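PDB 3LD3: inorganic pyrophosphatase from Anaplasma phagocytophilum, which probably catalyses the magnesium-dependent hydrolysis of inorganic pyrophosphate to two phosphate ions, working as a homohexamer. Local coordinates for residues I27-G30 against S31-E35; F99-M102 against P103-I107. All coordinates share one frame; numbering follows the deposited sequence. Where two conformers were deposited one is given.

Interaction 1: I27-G30 against S31-E35; sequences IGSG and SNAPE
Gly30 and Ala33 are brought together by the backbone torsions of the two residues between them: Ser31 at phi -64° and Asn32 at phi -104°, each with a psi not far from zero, so the chain doubles back within four residues. The amide N of Ala33 then donates to Gly30 O at 3.2 Å. That bond is fairly straight at the hydrogen but badly placed at the acceptor, since the donor stands well above the carbonyl plane and misses the lone pairs.

The methyl group of Ala33 follows its amide into the bend. Ala33 CB lies 3.3 Å from Gly30 O and 3.9 Å from Ser29 O, so it rests against two successive carbonyl oxygens, and the hydroxyl of Ser29 only grazes it, with Ser29 OG 4.2 Å from Ala33 CB. Ser31 and Asn32 turn their side chains outward from the bend. Gly30 itself runs at a positive phi of 120°, where a beta carbon would collide with the carbonyl oxygen of Ser29. Just beyond the bend, a cis peptide bond joins Ala33 to Pro34.

On the protein side, Ser29 and Ala33 both touch Ile191 of helix 180-195, while Glu35 OE1 makes a salt bridge with Lys184 of the same helix. Ser29, on the N-terminal side of the turn, is backbone-bonded to Asn38 of strand 37-41. The backbone angles of Ser31 and Asn32 make this a type I beta turn from Gly30 to Ala33, closed by the Ala33 N to Gly30 O bond and set in a surface loop that leads into strand 37-41.

Interaction 2: F99-M102 against P103-I107; sequences FPVM and PGAVI
Val101 and Ala105 meet at the apolar centre, Val101 CG1 lying 3.8 Å from Ala105 CB. The torsion of Val101 places CG1 anti to its own backbone N (chi1 176°), beside the carbonyl carbon, and this sends the branch to Ala105; the other methyl, Val101 CG2, reaches more loosely to Ile107 CD1 at 4.4 Å. One valine thus spreads its two branches over two residues of the returning chain. Met102 adds to the apolar side, its CG approaching Ala105 CB at 4.1 Å; the 3.6 Å between Met102 CB and Pro103 CD comes largely with their being neighbours in the chain.

Moving outward, the polar edge is the turn itself. Ala105 N donates to Met102 O at 3.1 Å with an N-H...O angle of 161°, the donor tilted about 33° from the carbonyl plane, and Ala105 CB sits 3.4 Å from Met102 O. Pro103 and Gly104 occupy the corners of this type II turn. Gly104 has a positive phi, which would press a beta carbon against the carbonyl oxygen of Pro103. Nearby, Ser44 OG is hydrogen-bonded to Val101 O, and Asn76 OD1 to Val101 N.

Other subunits reach the turn: Met102 N bonds to Tyr52 OH of a second subunit, and Met102 packs on Met102 of a fourth. Within its own chain the turn links the loop after strand 92-95 to strand 106-119. Leading into that strand, Gly104 and Ala105 are backbone-bonded to Ile41, and Ile107 to Val39, laying the new strand antiparallel beside strand 37-41.

How the interactions relate
From the N terminus, interaction 1 comes first, closing a short bend in the loop ahead of strand 37-41. Interaction 2 follows much later, closing the turn at the end of the loop between strands 92-95 and 106-119. The two are in series, neither nested nor crossed, and their centres lie about 17 Å apart. They still meet: Ile27 CG2 packs on Val106 CG1 at 3.9 Å, so the first residue of segment 27-30 touches the strand that leaves interaction 2. Strand 37-41 connects them, entered from 31-35 and paired with 106-119. They join helix 180-195, strands 37-41 and 106-119 of the mixed sheet and the subunit interface.

Interaction 1: I27-G30 against S31-E35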
loop_
_atom_site.group_PDB
_atom_site.type_symbol
_atom_site.label_atom_id
_atom_site.label_comp_id
_atom_site.label_asym_id
_atom_site.label_seq_id
_atom_site.Cartn_x
_atom_site.Cartn_y
_atom_site.Cartn_z
ATOM N N ILE A 27 -6.414 0.623 -30.296
ATOM C CA ILE A 27 -7.381 0.348 -29.223
ATOM C C ILE A 27 -8.720 0.981 -29.654
ATOM O O ILE A 27 -9.787 0.373 -29.556
ATOM C CB ILE A 27 -6.869 0.899 -27.863
ATOM C CG1 ILE A 27 -5.606 0.132 -27.426
ATOM C CG2 ILE A 27 -7.952 0.802 -26.777
ATOM C CD1 ILE A 27 -4.779 0.827 -26.364
ATOM N N GLY A 28 -8.655 2.199 -30.172
ATOM C CA GLY A 28 -9.866 2.879 -30.678
ATOM C C GLY A 28 -10.729 3.422 -29.541
ATOM O O GLY A 28 -10.461 3.153 -28.374
ATOM N N SER A 29 -11.772 4.187 -29.882
ATOM C CA SER A 29 -12.619 4.820 -28.876
ATOM C C SER A 29 -13.713 3.893 -28.367
ATOM O O SER A 29 -14.367 4.220 -27.390
ATOM C CB SER A 29 -13.229 6.099 -29.443
ATOM O OG SER A 29 -13.821 5.861 -30.691
ATOM N N GLY A 30 -13.894 2.751 -29.028
ATOM C CA GLY A 30 -14.893 1.728 -28.645
ATOM C C GLY A 30 -15.920 1.473 -29.739
ATOM O O GLY A 30 -16.398 2.430 -30.358
ATOM N N SER A 31 -16.248 0.205 -29.994
ATOM C CA SER A 31 -17.200 -0.116 -31.062
ATOM C C SER A 31 -18.590 0.449 -30.769
ATOM O O SER A 31 -19.360 0.739 -31.706
ATOM C CB SER A 31 -17.293 -1.624 -31.302
ATOM O OG SER A 31 -17.731 -2.287 -30.128
ATOM N N ASN A 32 -18.916 0.602 -29.477
ATOM C CA ASN A 32 -20.223 1.131 -29.068
ATOM C C ASN A 32 -20.160 2.582 -28.606
ATOM O O ASN A 32 -21.057 3.050 -27.916
ATOM C CB ASN A 32 -20.837 0.276 -27.956
ATOM C CG ASN A 32 -21.191 -1.111 -28.426
ATOM O OD1 ASN A 32 -20.777 -2.108 -27.827
ATOM N ND2 ASN A 32 -21.905 -1.189 -29.532
ATOM N N ALA A 33 -19.127 3.307 -29.027
ATOM C CA ALA A 33 -19.001 4.744 -28.683
ATOM C C ALA A 33 -20.153 5.492 -29.353
ATOM O O ALA A 33 -20.575 5.130 -30.440
ATOM C CB ALA A 33 -17.646 5.298 -29.164
ATOM N N PRO A 34 -20.685 6.515 -28.701
ATOM C CA PRO A 34 -20.298 7.090 -27.427
ATOM C C PRO A 34 -21.009 6.501 -26.202
ATOM O O PRO A 34 -20.790 6.984 -25.099
ATOM C CB PRO A 34 -20.699 8.568 -27.610
ATOM C CG PRO A 34 -21.941 8.472 -28.405
ATOM C CD PRO A 34 -21.713 7.337 -29.372
ATOM N N GLU A 35 -21.860 5.494 -26.373
ATOM C CA GLU A 35 -22.618 4.903 -25.259
ATOM C C GLU A 35 -21.695 4.181 -24.266
ATOM O O GLU A 35 -21.899 4.244 -23.064
ATOM C CB GLU A 35 -23.686 3.932 -25.765
ATOM C CG GLU A 35 -24.670 4.548 -26.768
ATOM C CD GLU A 35 -25.479 5.675 -26.165
ATOM O OE1 GLU A 35 -25.872 5.571 -24.981
ATOM O OE2 GLU A 35 -25.738 6.663 -26.888
#

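Interaction 2: F99-M102 against P103-I107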
loop_
_atom_site.group_PDB
_atom_site.type_symbol
_atom_site.label_atom_id
_atom_site.label_comp_id
_atom_site.label_asym_id
_atom_site.label_seq_id
_atom_site.Cartn_x
_atom_site.Cartn_y
_atom_site.Cartn_z
ATOM N N PHE A 99 -12.082 0.073 -7.111
ATOM C CA PHE A 99 -10.657 -0.035 -6.816
ATOM C C PHE A 99 -9.872 0.722 -7.857
ATOM O O PHE A 99 -10.375 0.967 -8.912
ATOM C CB PHE A 99 -10.218 -1.499 -6.799
ATOM C CG PHE A 99 -10.875 -2.280 -5.735
ATOM C CD1 PHE A 99 -10.478 -2.124 -4.416
ATOM C CD2 PHE A 99 -11.933 -3.122 -6.024
ATOM C CE1 PHE A 99 -11.116 -2.815 -3.399
ATOM C CE2 PHE A 99 -12.559 -3.840 -4.997
ATOM C CZ PHE A 99 -12.156 -3.654 -3.687
ATOM N N PRO A 100 -8.619 1.095 -7.560
ATOM C CA PRO A 100 -7.765 1.771 -8.534
ATOM C C PRO A 100 -7.438 0.862 -9.690
ATOM O O PRO A 100 -7.281 -0.352 -9.490
ATOM C CB PRO A 100 -6.510 2.092 -7.736
ATOM C CG PRO A 100 -6.942 2.053 -6.355
ATOM C CD PRO A 100 -7.959 1.007 -6.256
ATOM N N VAL A 101 -7.295 1.445 -10.868
ATOM C CA VAL A 101 -6.878 0.749 -12.059
ATOM C C VAL A 101 -5.482 1.266 -12.420
ATOM O O VAL A 101 -5.239 2.491 -12.453
ATOM C CB VAL A 101 -7.854 1.030 -13.213
ATOM C CG1 VAL A 101 -7.380 0.392 -14.526
ATOM C CG2 VAL A 101 -9.319 0.575 -12.862
ATOM N N MET A 102 -4.577 0.363 -12.742
ATOM C CA MET A 102 -3.212 0.744 -12.956
ATOM C C MET A 102 -3.016 1.555 -14.234
ATOM O O MET A 102 -3.704 1.339 -15.245
ATOM C CB MET A 102 -2.320 -0.494 -12.974
ATOM C CG MET A 102 -2.457 -1.304 -14.163
ATOM S SD MET A 102 -1.307 -2.750 -14.054
ATOM C CE MET A 102 0.244 -2.144 -14.022
ATOM N N PRO A 103 -2.042 2.474 -14.216
ATOM C CA PRO A 103 -1.775 3.227 -15.445
ATOM C C PRO A 103 -1.375 2.304 -16.563
ATOM O O PRO A 103 -0.629 1.321 -16.344
ATOM C CB PRO A 103 -0.627 4.170 -15.061
ATOM C CG PRO A 103 -0.755 4.316 -13.599
ATOM C CD PRO A 103 -1.275 2.995 -13.082
ATOM N N GLY A 104 -1.874 2.600 -17.746
ATOM C CA GLY A 104 -1.615 1.816 -18.918
ATOM C C GLY A 104 -2.671 0.759 -19.211
ATOM O O GLY A 104 -2.725 0.238 -20.337
ATOM N N ALA A 105 -3.509 0.424 -18.227
ATOM C CA ALA A 105 -4.638 -0.468 -18.484
ATOM C C ALA A 105 -5.774 0.268 -19.204
ATOM O O ALA A 105 -5.942 1.461 -19.059
ATOM C CB ALA A 105 -5.152 -1.074 -17.207
ATOM N N VAL A 106 -6.540 -0.482 -19.960
ATOM C CA VAL A 106 -7.664 0.037 -20.736
ATOM C C VAL A 106 -8.932 -0.463 -20.083
ATOM O O VAL A 106 -9.036 -1.639 -19.697
ATOM C CB VAL A 106 -7.644 -0.422 -22.189
ATOM C CG1 VAL A 106 -8.707 0.369 -23.002
ATOM C CG2 VAL A 106 -6.247 -0.271 -22.792
ATOM N N ILE A 107 -9.921 0.414 -19.952
ATOM C CA ILE A 107 -11.196 -0.000 -19.357
ATOM C C ILE A 107 -12.351 0.554 -20.179
ATOM O O ILE A 107 -12.285 1.677 -20.668
ATOM C CB ILE A 107 -11.282 0.409 -17.861
ATOM C CG1 ILE A 107 -12.591 -0.063 -17.194
ATOM C CG2 ILE A 107 -11.104 1.949 -17.662
ATOM C CD1 ILE A 107 -12.637 0.186 -15.692
#